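Local atomic coordinates of cytochrome c XoxG (PDB entry 6ONQ), a protein that binds heme c covalently and probably carries electrons away from lanthanide-dependent methanol dehydrogenase during methanol oxidation. Residues A[122-134]-A[142-154]. Sequence-based numbering, arbitrary orientation.
Sequences EEFYGILAGGKQE and VMPAFGDNKNVMC. With HEC (heme c), chain B.
Leu-128 and Met-143 meet above the margin of the heme that carries CMB, the Leu-128 CD1 methyl lying 4.0 Å from Met-143 CE. Met-143 SD binds the heme iron at 2.4 Å, with His-99 as the other axial ligand, as in the class I cytochrome c fold. With CG anti to the backbone N (chi1 153°), the bend at chi2 (73°) lays SD on the iron and carries CE over heme NB. Lys-132 and Met-143 pair their N and O atoms in both directions, while Lys-132 NZ reaches O1A of one propionate at 3.1 Å and, weakly, O2D of the other. Phe-146 N donates to Leu-128 O (2.9 Å); its ring turns the CE1-CZ side to the porphyrin, CE1 3.5 Å from heme CHC, with heme CBB over one face and Leu-128 CD1 approaching obliquely at ring atom CD1. Replacing Phe-146 by an alanine is likely to leave CHC, CBB and the Leu-128 methyl without their packing partner. Met-153 SD packs beside Leu-128 CG. Against this dense interior, exposed Gln-133 CG merely lies alongside Val-142 CG2. Helix 121-130 runs through Gly-131 into hairpin 132-133/142-143; Met-153 of helix 150-153 lies against Tyr-125 and Ala-129, and helix 156-167 packs against Phe-124 and Leu-128.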
loop_
_atom_site.group_PDB
_atom_site.type_symbol
_atom_site.label_atom_id
_atom_site.label_comp_id
_atom_site.label_asym_id
_atom_site.label_seq_id
_atom_site.Cartn_x
_atom_site.Cartn_y
_atom_site.Cartn_z
ATOM N N GLU A 122 9.996 -6.738 -2.625
ATOM C CA GLU A 122 10.076 -8.192 -2.619
ATOM C C GLU A 122 10.286 -8.740 -1.218
ATOM O O GLU A 122 9.896 -9.881 -0.944
ATOM C CB GLU A 122 11.190 -8.665 -3.558
ATOM C CG GLU A 122 11.070 -8.130 -4.981
ATOM C CD GLU A 122 10.143 -8.970 -5.881
ATOM O OE1 GLU A 122 10.266 -8.850 -7.130
ATOM O OE2 GLU A 122 9.294 -9.738 -5.349
ATOM N N GLU A 123 10.919 -7.962 -0.334
ATOM C CA GLU A 123 11.003 -8.360 1.068
ATOM C C GLU A 123 9.616 -8.418 1.683
ATOM O O GLU A 123 9.292 -9.341 2.440
ATOM C CB GLU A 123 11.884 -7.383 1.850
ATOM C CG GLU A 123 13.340 -7.796 1.988
ATOM C CD GLU A 123 14.223 -6.720 2.628
ATOM O OE1 GLU A 123 13.938 -5.505 2.457
ATOM O OE2 GLU A 123 15.214 -7.101 3.293
ATOM N N PHE A 124 8.785 -7.427 1.367
ATOM C CA PHE A 124 7.410 -7.417 1.840
ATOM C C PHE A 124 6.638 -8.610 1.296
ATOM O O PHE A 124 5.941 -9.303 2.041
ATOM C CB PHE A 124 6.753 -6.101 1.437
ATOM C CG PHE A 124 5.276 -6.066 1.650
ATOM C CD1 PHE A 124 4.752 -5.636 2.856
ATOM C CD2 PHE A 124 4.412 -6.439 0.640
ATOM C CE1 PHE A 124 3.400 -5.597 3.049
ATOM C CE2 PHE A 124 3.060 -6.406 0.831
ATOM C CZ PHE A 124 2.550 -5.981 2.026
ATOM N N TYR A 125 6.755 -8.871 -0.005
ATOM C CA TYR A 125 5.999 -9.968 -0.599
ATOM C C TYR A 125 6.400 -11.307 0.008
ATOM O O TYR A 125 5.548 -12.169 0.245
ATOM C CB TYR A 125 6.184 -9.976 -2.118
ATOM C CG TYR A 125 5.164 -10.815 -2.847
ATOM C CD1 TYR A 125 5.308 -12.191 -2.935
ATOM C CD2 TYR A 125 4.050 -10.235 -3.442
ATOM C CE1 TYR A 125 4.376 -12.965 -3.587
ATOM C CE2 TYR A 125 3.105 -11.006 -4.105
ATOM C CZ TYR A 125 3.273 -12.372 -4.172
ATOM O OH TYR A 125 2.344 -13.160 -4.826
ATOM N N GLY A 126 7.687 -11.492 0.296
ATOM C CA GLY A 126 8.135 -12.756 0.862
ATOM C C GLY A 126 7.691 -12.968 2.296
ATOM O O GLY A 126 7.368 -14.092 2.692
ATOM N N ILE A 127 7.696 -11.903 3.104
ATOM C CA ILE A 127 7.170 -11.999 4.462
ATOM C C ILE A 127 5.683 -12.316 4.428
ATOM O O ILE A 127 5.186 -13.145 5.196
ATOM C CB ILE A 127 7.446 -10.696 5.230
ATOM C CG1 ILE A 127 8.909 -10.626 5.653
ATOM C CG2 ILE A 127 6.524 -10.568 6.437
ATOM C CD1 ILE A 127 9.341 -9.224 6.024
ATOM N N LEU A 128 4.952 -11.664 3.530
ATOM C CA LEU A 128 3.518 -11.896 3.436
ATOM C C LEU A 128 3.207 -13.317 2.977
ATOM O O LEU A 128 2.294 -13.961 3.507
ATOM C CB LEU A 128 2.912 -10.873 2.487
ATOM C CG LEU A 128 1.402 -10.881 2.336
ATOM C CD1 LEU A 128 0.791 -10.595 3.671
ATOM C CD2 LEU A 128 0.986 -9.843 1.312
ATOM N N ALA A 129 3.948 -13.826 1.992
ATOM C CA ALA A 129 3.666 -15.158 1.465
ATOM C C ALA A 129 4.103 -16.247 2.437
ATOM O O ALA A 129 3.383 -17.231 2.636
ATOM C CB ALA A 129 4.350 -15.345 0.109
ATOM N N GLY A 130 5.263 -16.087 3.066
ATOM C CA GLY A 130 5.806 -17.147 3.892
ATOM C C GLY A 130 5.795 -16.947 5.394
ATOM O O GLY A 130 6.106 -17.889 6.126
ATOM N N GLY A 131 5.444 -15.750 5.877
ATOM C CA GLY A 131 5.412 -15.479 7.302
ATOM C C GLY A 131 6.774 -15.110 7.870
ATOM O O GLY A 131 7.781 -15.015 7.170
ATOM N N LYS A 132 6.797 -14.917 9.187
ATOM C CA LYS A 132 8.005 -14.527 9.906
ATOM C C LYS A 132 7.826 -14.897 11.373
ATOM O O LYS A 132 6.738 -14.724 11.917
ATOM C CB LYS A 132 8.260 -13.022 9.743
ATOM C CG LYS A 132 9.530 -12.482 10.365
ATOM C CD LYS A 132 9.744 -11.029 9.956
ATOM C CE LYS A 132 10.825 -10.366 10.808
ATOM N NZ LYS A 132 10.277 -9.243 11.645
ATOM N N GLN A 133 8.881 -15.405 12.014
ATOM C CA GLN A 133 8.794 -15.812 13.418
ATOM C C GLN A 133 9.986 -15.314 14.224
ATOM O O GLN A 133 11.139 -15.592 13.878
ATOM C CB GLN A 133 8.676 -17.336 13.564
ATOM C CG GLN A 133 7.318 -17.860 13.135
ATOM C CD GLN A 133 7.282 -19.364 12.925
ATOM O OE1 GLN A 133 6.210 -19.946 12.730
ATOM N NE2 GLN A 133 8.452 -20.000 12.957
ATOM N N GLU A 134 9.691 -14.597 15.308
ATOM C CA GLU A 134 10.673 -14.086 16.269
ATOM C C GLU A 134 11.895 -13.439 15.614
ATOM O O GLU A 134 11.932 -12.221 15.405
ATOM C CB GLU A 134 11.106 -15.212 17.214
ATOM C CG GLU A 134 9.957 -15.764 18.054
ATOM C CD GLU A 134 10.331 -16.998 18.869
ATOM O OE1 GLU A 134 11.199 -16.887 19.768
ATOM O OE2 GLU A 134 9.738 -18.074 18.616
ATOM N N VAL A 142 4.499 -14.592 16.114
ATOM C CA VAL A 142 4.364 -15.208 14.793
ATOM C C VAL A 142 3.543 -14.322 13.860
ATOM O O VAL A 142 2.451 -13.853 14.210
ATOM C CB VAL A 142 3.759 -16.628 14.842
ATOM C CG1 VAL A 142 2.316 -16.595 15.283
ATOM C CG2 VAL A 142 3.851 -17.293 13.459
ATOM N N MET A 143 4.086 -14.096 12.669
ATOM C CA MET A 143 3.359 -13.547 11.546
ATOM C C MET A 143 2.971 -14.700 10.635
ATOM O O MET A 143 3.857 -15.448 10.184
ATOM C CB MET A 143 4.230 -12.532 10.808
ATOM C CG MET A 143 3.942 -12.347 9.348
ATOM S SD MET A 143 2.420 -11.445 9.073
ATOM C CE MET A 143 2.321 -11.438 7.280
ATOM N N PRO A 144 1.688 -14.925 10.376
ATOM C CA PRO A 144 1.292 -16.110 9.605
ATOM C C PRO A 144 1.676 -15.981 8.142
ATOM O O PRO A 144 1.646 -14.892 7.568
ATOM C CB PRO A 144 -0.233 -16.154 9.763
ATOM C CG PRO A 144 -0.566 -15.130 10.805
ATOM C CD PRO A 144 0.534 -14.140 10.836
ATOM N N ALA A 145 2.024 -17.111 7.537
ATOM C CA ALA A 145 2.160 -17.171 6.087
ATOM C C ALA A 145 0.789 -17.042 5.438
ATOM O O ALA A 145 -0.123 -17.814 5.751
ATOM C CB ALA A 145 2.814 -18.481 5.673
ATOM N N PHE A 146 0.631 -16.075 4.535
ATOM C CA PHE A 146 -0.620 -15.906 3.810
ATOM C C PHE A 146 -0.574 -16.487 2.405
ATOM O O PHE A 146 -1.516 -16.274 1.640
ATOM C CB PHE A 146 -0.999 -14.435 3.718
ATOM C CG PHE A 146 -1.534 -13.859 4.985
ATOM C CD1 PHE A 146 -0.676 -13.373 5.956
ATOM C CD2 PHE A 146 -2.896 -13.762 5.192
ATOM C CE1 PHE A 146 -1.173 -12.817 7.113
ATOM C CE2 PHE A 146 -3.396 -13.214 6.342
ATOM C CZ PHE A 146 -2.540 -12.745 7.306
ATOM N N GLY A 147 0.483 -17.224 2.057
ATOM C CA GLY A 147 0.636 -17.709 0.691
ATOM C C GLY A 147 -0.558 -18.488 0.169
ATOM O O GLY A 147 -0.960 -18.325 -0.988
ATOM N N ASP A 148 -1.148 -19.341 1.006
ATOM C CA ASP A 148 -2.280 -20.158 0.579
ATOM C C ASP A 148 -3.618 -19.420 0.662
ATOM O O ASP A 148 -4.679 -20.050 0.558
ATOM C CB ASP A 148 -2.334 -21.452 1.396
ATOM C CG ASP A 148 -1.095 -22.328 1.197
ATOM O OD1 ASP A 148 -1.088 -23.478 1.704
ATOM O OD2 ASP A 148 -0.125 -21.867 0.538
ATOM N N ASN A 149 -3.605 -18.101 0.804
ATOM C CA ASN A 149 -4.817 -17.318 1.016
ATOM C C ASN A 149 -4.986 -16.341 -0.147
ATOM O O ASN A 149 -4.488 -15.212 -0.106
ATOM C CB ASN A 149 -4.727 -16.609 2.361
ATOM C CG ASN A 149 -6.006 -15.932 2.759
ATOM O OD1 ASN A 149 -6.959 -15.847 1.982
ATOM N ND2 ASN A 149 -6.023 -15.404 3.977
ATOM N N LYS A 150 -5.710 -16.778 -1.180
ATOM C CA LYS A 150 -5.849 -15.976 -2.390
ATOM C C LYS A 150 -6.659 -14.713 -2.145
ATOM O O LYS A 150 -6.529 -13.753 -2.905
ATOM C CB LYS A 150 -6.471 -16.812 -3.524
ATOM C CG LYS A 150 -5.817 -18.190 -3.754
ATOM C CD LYS A 150 -4.308 -18.177 -3.410
ATOM C CE LYS A 150 -3.768 -19.576 -3.103
ATOM N NZ LYS A 150 -3.613 -20.423 -4.326
ATOM N N ASN A 151 -7.466 -14.674 -1.091
ATOM C CA ASN A 151 -8.142 -13.435 -0.741
ATOM C C ASN A 151 -7.186 -12.397 -0.165
ATOM O O ASN A 151 -7.569 -11.229 -0.016
ATOM C CB ASN A 151 -9.261 -13.717 0.257
ATOM C CG ASN A 151 -10.551 -14.100 -0.420
ATOM O OD1 ASN A 151 -11.193 -13.263 -1.050
ATOM N ND2 ASN A 151 -10.940 -15.374 -0.303
ATOM N N VAL A 152 -5.969 -12.795 0.175
ATOM C CA VAL A 152 -4.919 -11.868 0.559
ATOM C C VAL A 152 -3.871 -11.736 -0.537
ATOM O O VAL A 152 -3.562 -10.629 -0.972
ATOM C CB VAL A 152 -4.280 -12.286 1.899
ATOM C CG1 VAL A 152 -3.157 -11.349 2.254
ATOM C CG2 VAL A 152 -5.326 -12.248 2.971
ATOM N N MET A 153 -3.342 -12.857 -1.026
ATOM C CA MET A 153 -2.232 -12.785 -1.966
ATOM C C MET A 153 -2.610 -12.063 -3.249
ATOM O O MET A 153 -1.767 -11.387 -3.843
ATOM C CB MET A 153 -1.712 -14.181 -2.290
ATOM C CG MET A 153 -1.039 -14.869 -1.127
ATOM S SD MET A 153 0.150 -13.837 -0.247
ATOM C CE MET A 153 1.454 -13.686 -1.463
ATOM N N CYS A 154 -3.860 -12.173 -3.691
ATOM C CA CYS A 154 -4.239 -11.502 -4.930
ATOM C C CYS A 154 -4.332 -10.002 -4.767
ATOM O O CYS A 154 -4.504 -9.299 -5.762
ATOM C CB CYS A 154 -5.578 -12.037 -5.449
ATOM S SG CYS A 154 -5.566 -13.806 -5.802
HETATM FE FE HEC B . 1.921 -9.240 9.969
HETATM C CHA HEC B . 5.208 -8.794 10.910
HETATM C CHB HEC B . 2.511 -7.475 7.180
HETATM C CHC HEC B . -1.314 -9.775 8.929
HETATM C CHD HEC B . 1.180 -10.519 13.051
HETATM N NA HEC B . 3.541 -8.283 9.229
HETATM C C1A HEC B . 4.833 -8.279 9.694
HETATM C C2A HEC B . 5.686 -7.672 8.682
HETATM C C3A HEC B . 4.921 -7.317 7.661
HETATM C C4A HEC B . 3.580 -7.696 7.989
HETATM C CMA HEC B . 5.321 -6.619 6.347
HETATM C CAA HEC B . 7.202 -7.453 8.786
HETATM C CBA HEC B . 7.405 -6.363 9.828
HETATM C CGA HEC B . 8.827 -5.888 9.860
HETATM O O1A HEC B . 9.757 -6.735 9.905
HETATM O O2A HEC B . 9.018 -4.651 9.860
HETATM N NB HEC B . 0.792 -8.746 8.382
HETATM C C1B HEC B . 1.263 -7.987 7.339
HETATM C C2B HEC B . 0.217 -7.791 6.375
HETATM C C3B HEC B . -0.863 -8.421 6.810
HETATM C C4B HEC B . -0.529 -9.027 8.096
HETATM C CMB HEC B . 0.326 -7.022 5.049
HETATM C CAB HEC B . -2.166 -8.400 5.963
HETATM C CBB HEC B . -3.084 -9.341 6.049
HETATM N NC HEC B . 0.229 -9.984 10.863
HETATM C C1C HEC B . -0.979 -10.182 10.211
HETATM C C2C HEC B . -1.839 -10.901 11.127
HETATM C C3C HEC B . -1.179 -11.109 12.272
HETATM C C4C HEC B . 0.154 -10.537 12.129
HETATM C CMC HEC B . -3.295 -11.337 10.849
HETATM C CAC HEC B . -1.807 -11.856 13.484
HETATM C CBC HEC B . -1.557 -11.460 14.729
HETATM N ND HEC B . 2.985 -9.566 11.652
HETATM C C1D HEC B . 2.495 -10.143 12.814
HETATM C C2D HEC B . 3.614 -10.291 13.731
HETATM C C3D HEC B . 4.715 -9.827 13.134
HETATM C C4D HEC B . 4.343 -9.352 11.821
HETATM C CMD HEC B . 3.572 -10.887 15.151
HETATM C CAD HEC B . 6.127 -9.776 13.748
HETATM C CBD HEC B . 6.954 -11.003 13.375
HETATM C CGD HEC B . 8.327 -10.868 13.989
HETATM O O1D HEC B . 8.479 -10.082 14.957
HETATM O O2D HEC B . 9.275 -11.544 13.524
#